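Local coordinates for Polyphosphate:AMP phosphotransferase (PDB 5O6M), which transfers phosphate from inorganic polyphosphate to nucleotides, converting AMP to ADP and ADP to ATP, at residues H56-K70 and L156-I170. The protein carries 1 engineered substitution. Sequence-based numbering, arbitrary orientation.
Sequences HKVLVVLQAMDAGGK and LADEGTTILKFFLHI. With ATP (adenosine-5'-triphosphate), chain X; PO4 (phosphate ion), chain Y.
The Phe-166 ring meets Val-60 at its edge: methyl CG1 lies near the ring plane, 3.8 Å from CD2, and Val-61 O reaches the same edge. Leu-62 CD2 comes in obliquely, 3.9 Å from Phe-166 CB. On the other face of the sheet the Phe-167 ring, whose CG lies opposite the backbone nitrogen (chi1 180°), brings CD1 to 3.5 Å from Gln-63 O; this oxygen and Ala-64 CA approach the ring at a slant. These contacts ride on a parallel ladder whose strand axes run 16° apart. Leu-59 N to Thr-162 O and Leu-164 N to Leu-59 O are almost straight (at least 175°), and the bonds continue through Leu-168 N to Gln-63 O. Where the strands begin, water 1 joins Lys-57 NZ, Thr-161 OG1 and Leu-156 O beside the Schellman motif that ends helix 145-158. Near the far end of the pair, water 2 accepts from Met-65 N and donates to Leu-168 O.

There strand 57-64 leads into the P-loop, where Leu-168 CD1 packs 3.3 Å from Gly-69 O and Ile-170 CD1 lies 3.6 Å from Gly-68 CA. Gly-69 N and Lys-70 N both donate to O4 of the bound phosphate ion, probably from the crystallisation liquor, while Lys-70 NZ reaches ATP O1G at 2.7 Å and pairs with the engineered Asp-121. Losing the Lys-70 amine, as with an alanine here, would probably leave the ATP gamma-phosphate without this cation. Both strands are interior to the sheet: strand 117-121 flanks 57-64, strand 224-228 flanks 161-169, and helix 172-183 packs against Ala-67 and Ile-170.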
# COMPACT_ATOMS: atom_id res chain seq x y z
N HIS D 56 -17.27 0.47 -14.80
CA HIS D 56 -17.82 -0.38 -13.77
C HIS D 56 -16.73 -1.08 -12.97
O HIS D 56 -15.64 -1.36 -13.48
CB HIS D 56 -18.76 -1.41 -14.39
CG HIS D 56 -19.98 -0.80 -15.00
ND1 HIS D 56 -20.10 -0.57 -16.36
CD2 HIS D 56 -21.13 -0.35 -14.44
CE1 HIS D 56 -21.28 -0.01 -16.60
NE2 HIS D 56 -21.92 0.13 -15.46
N LYS D 57 -17.04 -1.39 -11.71
CA LYS D 57 -16.19 -2.20 -10.85
C LYS D 57 -16.95 -3.47 -10.51
O LYS D 57 -18.13 -3.40 -10.16
CB LYS D 57 -15.81 -1.48 -9.56
CG LYS D 57 -15.72 0.03 -9.64
CD LYS D 57 -15.42 0.57 -8.25
CE LYS D 57 -15.34 2.07 -8.23
NZ LYS D 57 -16.69 2.66 -7.99
N VAL D 58 -16.28 -4.61 -10.60
CA VAL D 58 -16.93 -5.90 -10.41
C VAL D 58 -16.16 -6.69 -9.36
O VAL D 58 -14.96 -6.93 -9.51
CB VAL D 58 -17.03 -6.68 -11.73
CG1 VAL D 58 -17.71 -8.01 -11.52
CG2 VAL D 58 -17.77 -5.84 -12.78
N LEU D 59 -16.87 -7.12 -8.31
CA LEU D 59 -16.29 -7.87 -7.20
C LEU D 59 -16.97 -9.23 -7.11
O LEU D 59 -18.19 -9.31 -6.95
CB LEU D 59 -16.44 -7.11 -5.88
CG LEU D 59 -16.06 -7.85 -4.60
CD1 LEU D 59 -14.58 -8.20 -4.57
CD2 LEU D 59 -16.44 -7.02 -3.37
N VAL D 60 -16.18 -10.30 -7.22
CA VAL D 60 -16.66 -11.67 -7.08
C VAL D 60 -16.09 -12.25 -5.79
O VAL D 60 -14.87 -12.38 -5.65
CB VAL D 60 -16.28 -12.52 -8.30
CG1 VAL D 60 -16.69 -13.97 -8.09
CG2 VAL D 60 -16.92 -11.96 -9.56
N VAL D 61 -16.98 -12.61 -4.86
CA VAL D 61 -16.59 -13.22 -3.59
C VAL D 61 -16.76 -14.73 -3.68
O VAL D 61 -17.78 -15.22 -4.18
CB VAL D 61 -17.43 -12.65 -2.43
CG1 VAL D 61 -17.06 -13.33 -1.12
CG2 VAL D 61 -17.24 -11.15 -2.33
N LEU D 62 -15.74 -15.46 -3.24
CA LEU D 62 -15.76 -16.92 -3.18
C LEU D 62 -15.51 -17.36 -1.75
O LEU D 62 -14.47 -17.04 -1.17
CB LEU D 62 -14.71 -17.52 -4.11
CG LEU D 62 -14.84 -17.23 -5.61
CD1 LEU D 62 -13.74 -17.95 -6.36
CD2 LEU D 62 -16.20 -17.67 -6.12
N GLN D 63 -16.47 -18.09 -1.17
CA GLN D 63 -16.30 -18.73 0.12
C GLN D 63 -16.77 -20.18 0.03
O GLN D 63 -17.68 -20.50 -0.74
CB GLN D 63 -17.09 -17.99 1.23
CG GLN D 63 -16.57 -16.58 1.56
CD GLN D 63 -15.30 -16.56 2.41
OE1 GLN D 63 -14.57 -15.57 2.43
NE2 GLN D 63 -15.04 -17.65 3.13
N ALA D 64 -16.12 -21.05 0.80
CA ALA D 64 -16.47 -22.46 0.79
C ALA D 64 -15.82 -23.14 1.98
O ALA D 64 -14.85 -22.64 2.55
CB ALA D 64 -16.05 -23.14 -0.52
N MET D 65 -16.38 -24.29 2.36
CA MET D 65 -15.67 -25.18 3.26
C MET D 65 -14.32 -25.55 2.64
O MET D 65 -14.14 -25.50 1.42
CB MET D 65 -16.48 -26.44 3.53
CG MET D 65 -17.85 -26.20 4.17
SD MET D 65 -17.77 -25.44 5.80
CE MET D 65 -16.57 -26.49 6.61
N ASP D 66 -13.37 -25.92 3.50
CA ASP D 66 -12.06 -26.32 3.01
C ASP D 66 -12.22 -27.44 1.98
O ASP D 66 -12.98 -28.39 2.19
CB ASP D 66 -11.18 -26.79 4.17
CG ASP D 66 -10.94 -25.69 5.19
OD1 ASP D 66 -11.00 -24.50 4.81
OD2 ASP D 66 -10.69 -26.02 6.37
N ALA D 67 -11.49 -27.32 0.87
CA ALA D 67 -11.61 -28.22 -0.27
C ALA D 67 -12.96 -28.11 -0.96
O ALA D 67 -13.31 -28.98 -1.77
CB ALA D 67 -11.35 -29.68 0.13
N GLY D 68 -13.73 -27.05 -0.68
CA GLY D 68 -15.02 -26.85 -1.30
C GLY D 68 -14.98 -26.39 -2.74
O GLY D 68 -16.04 -26.19 -3.34
N GLY D 69 -13.79 -26.22 -3.31
CA GLY D 69 -13.64 -25.93 -4.72
C GLY D 69 -13.42 -24.48 -5.12
O GLY D 69 -13.67 -24.14 -6.28
N LYS D 70 -12.95 -23.62 -4.21
CA LYS D 70 -12.75 -22.22 -4.61
C LYS D 70 -11.58 -22.10 -5.58
O LYS D 70 -11.68 -21.38 -6.59
CB LYS D 70 -12.54 -21.33 -3.38
CG LYS D 70 -11.40 -21.71 -2.45
CD LYS D 70 -11.43 -20.85 -1.19
CE LYS D 70 -10.11 -20.93 -0.42
NZ LYS D 70 -8.93 -21.06 -1.34
N LEU D 156 -20.18 0.14 -1.10
CA LEU D 156 -19.52 -0.29 -2.32
C LEU D 156 -20.48 -0.28 -3.51
O LEU D 156 -20.14 0.21 -4.59
CB LEU D 156 -18.94 -1.69 -2.14
CG LEU D 156 -17.70 -1.81 -1.25
CD1 LEU D 156 -17.22 -3.24 -1.22
CD2 LEU D 156 -16.61 -0.89 -1.77
N ALA D 157 -21.68 -0.83 -3.33
CA ALA D 157 -22.63 -0.92 -4.44
C ALA D 157 -23.13 0.47 -4.84
O ALA D 157 -23.16 0.81 -6.03
CB ALA D 157 -23.79 -1.84 -4.07
N ASP D 158 -23.52 1.28 -3.86
CA ASP D 158 -23.98 2.63 -4.15
C ASP D 158 -22.97 3.40 -5.00
O ASP D 158 -23.35 4.19 -5.87
CB ASP D 158 -24.26 3.39 -2.85
CG ASP D 158 -25.55 2.96 -2.18
OD1 ASP D 158 -26.36 2.26 -2.84
OD2 ASP D 158 -25.77 3.33 -1.01
N GLU D 159 -21.68 3.18 -4.74
CA GLU D 159 -20.62 3.93 -5.40
C GLU D 159 -20.11 3.26 -6.66
O GLU D 159 -19.08 3.68 -7.20
CB GLU D 159 -19.48 4.20 -4.42
CG GLU D 159 -19.88 5.04 -3.22
CD GLU D 159 -20.23 6.47 -3.61
OE1 GLU D 159 -19.63 7.00 -4.57
OE2 GLU D 159 -21.10 7.09 -2.94
N GLY D 160 -20.77 2.21 -7.14
CA GLY D 160 -20.50 1.71 -8.48
C GLY D 160 -19.96 0.30 -8.62
O GLY D 160 -19.54 -0.07 -9.72
N THR D 161 -19.97 -0.49 -7.56
CA THR D 161 -19.44 -1.85 -7.60
C THR D 161 -20.57 -2.86 -7.74
O THR D 161 -21.50 -2.86 -6.93
CB THR D 161 -18.60 -2.15 -6.35
OG1 THR D 161 -17.50 -1.23 -6.27
CG2 THR D 161 -18.06 -3.56 -6.42
N THR D 162 -20.49 -3.70 -8.77
CA THR D 162 -21.36 -4.86 -8.89
C THR D 162 -20.78 -6.01 -8.08
O THR D 162 -19.64 -6.44 -8.31
CB THR D 162 -21.52 -5.27 -10.35
OG1 THR D 162 -22.23 -4.25 -11.07
CG2 THR D 162 -22.28 -6.58 -10.45
N ILE D 163 -21.57 -6.53 -7.14
CA ILE D 163 -21.09 -7.49 -6.15
C ILE D 163 -21.78 -8.83 -6.38
O ILE D 163 -23.01 -8.91 -6.39
CB ILE D 163 -21.35 -7.00 -4.71
CG1 ILE D 163 -20.68 -5.64 -4.49
CG2 ILE D 163 -20.86 -8.02 -3.70
CD1 ILE D 163 -21.00 -5.02 -3.14
N LEU D 164 -20.98 -9.88 -6.54
CA LEU D 164 -21.48 -11.24 -6.58
C LEU D 164 -20.78 -12.04 -5.49
O LEU D 164 -19.55 -12.05 -5.41
CB LEU D 164 -21.22 -11.90 -7.95
CG LEU D 164 -21.96 -11.33 -9.16
CD1 LEU D 164 -22.19 -12.42 -10.21
CD2 LEU D 164 -23.27 -10.69 -8.75
N LYS D 165 -21.57 -12.72 -4.66
CA LYS D 165 -21.03 -13.57 -3.61
C LYS D 165 -21.47 -15.00 -3.85
O LYS D 165 -22.67 -15.27 -4.01
CB LYS D 165 -21.48 -13.07 -2.23
CG LYS D 165 -21.01 -11.65 -1.93
CD LYS D 165 -21.51 -11.15 -0.58
CE LYS D 165 -23.01 -10.91 -0.56
NZ LYS D 165 -23.42 -10.21 0.70
N PHE D 166 -20.50 -15.91 -3.92
CA PHE D 166 -20.75 -17.31 -4.20
C PHE D 166 -20.32 -18.15 -3.01
O PHE D 166 -19.16 -18.08 -2.59
CB PHE D 166 -20.00 -17.76 -5.46
CG PHE D 166 -20.46 -17.09 -6.72
CD1 PHE D 166 -21.62 -17.51 -7.36
CD2 PHE D 166 -19.74 -16.05 -7.27
CE1 PHE D 166 -22.05 -16.90 -8.53
CE2 PHE D 166 -20.16 -15.43 -8.44
CZ PHE D 166 -21.32 -15.85 -9.07
N PHE D 167 -21.25 -18.91 -2.45
CA PHE D 167 -20.92 -19.98 -1.51
C PHE D 167 -20.95 -21.29 -2.29
O PHE D 167 -22.01 -21.72 -2.75
CB PHE D 167 -21.90 -20.00 -0.34
CG PHE D 167 -21.62 -21.08 0.66
CD1 PHE D 167 -20.41 -21.12 1.34
CD2 PHE D 167 -22.56 -22.07 0.92
CE1 PHE D 167 -20.15 -22.12 2.27
CE2 PHE D 167 -22.30 -23.07 1.84
CZ PHE D 167 -21.09 -23.10 2.52
N LEU D 168 -19.79 -21.91 -2.47
CA LEU D 168 -19.71 -23.22 -3.11
C LEU D 168 -20.01 -24.28 -2.05
O LEU D 168 -19.24 -24.48 -1.11
CB LEU D 168 -18.35 -23.45 -3.75
CG LEU D 168 -17.82 -22.31 -4.64
CD1 LEU D 168 -16.43 -22.65 -5.17
CD2 LEU D 168 -18.78 -21.99 -5.76
N HIS D 169 -21.14 -24.98 -2.23
CA HIS D 169 -21.75 -25.79 -1.18
C HIS D 169 -21.47 -27.27 -1.43
O HIS D 169 -22.01 -27.86 -2.37
CB HIS D 169 -23.25 -25.52 -1.11
CG HIS D 169 -23.94 -26.19 0.04
ND1 HIS D 169 -23.33 -26.36 1.27
CD2 HIS D 169 -25.18 -26.71 0.15
CE1 HIS D 169 -24.18 -26.97 2.08
NE2 HIS D 169 -25.30 -27.19 1.43
N ILE D 170 -20.60 -27.86 -0.61
CA ILE D 170 -20.32 -29.29 -0.69
C ILE D 170 -20.83 -29.95 0.59
O ILE D 170 -21.04 -29.31 1.62
CB ILE D 170 -18.82 -29.59 -0.90
CG1 ILE D 170 -18.00 -29.09 0.29
CG2 ILE D 170 -18.33 -28.98 -2.21
CD1 ILE D 170 -16.60 -29.67 0.35
PG ATP X . -6.75 -21.93 1.15
O1G ATP X . -7.50 -20.65 0.90
O2G ATP X . -7.55 -22.91 2.01
O3G ATP X . -6.33 -22.64 -0.15
PB ATP X . -3.88 -21.58 1.61
O1B ATP X . -3.12 -22.67 2.25
O2B ATP X . -3.79 -21.50 0.08
O3B ATP X . -5.43 -21.64 1.98
PA ATP X . -4.15 -18.90 2.84
O1A ATP X . -4.77 -18.06 1.78
O2A ATP X . -3.06 -18.18 3.63
O3A ATP X . -3.44 -20.16 2.18
O5' ATP X . -5.27 -19.33 3.96
C5' ATP X . -4.85 -19.78 5.26
C4' ATP X . -5.94 -19.67 6.30
O4' ATP X . -6.23 -18.28 6.60
C3' ATP X . -7.29 -20.32 5.96
O3' ATP X . -7.48 -21.46 6.79
C2' ATP X . -8.33 -19.23 6.30
O2' ATP X . -9.46 -19.72 7.01
C1' ATP X . -7.50 -18.32 7.21
N9 ATP X . -8.02 -16.97 7.38
C8 ATP X . -8.46 -16.11 6.41
N7 ATP X . -8.98 -15.00 6.87
C5 ATP X . -8.87 -15.14 8.25
C6 ATP X . -9.26 -14.31 9.32
N6 ATP X . -9.90 -13.15 9.17
N1 ATP X . -8.99 -14.74 10.57
C2 ATP X . -8.40 -15.92 10.73
N3 ATP X . -8.01 -16.80 9.80
C4 ATP X . -8.27 -16.34 8.57
P PO4 Y . -10.49 -25.32 -2.58
O1 PO4 Y . -10.84 -26.46 -3.52
O2 PO4 Y . -9.44 -25.78 -1.59
O3 PO4 Y . -9.95 -24.17 -3.39
O4 PO4 Y . -11.70 -24.86 -1.81
O HOH W 1 -17.63 1.22 -5.42
O HOH W 2 -18.32 -25.42 1.19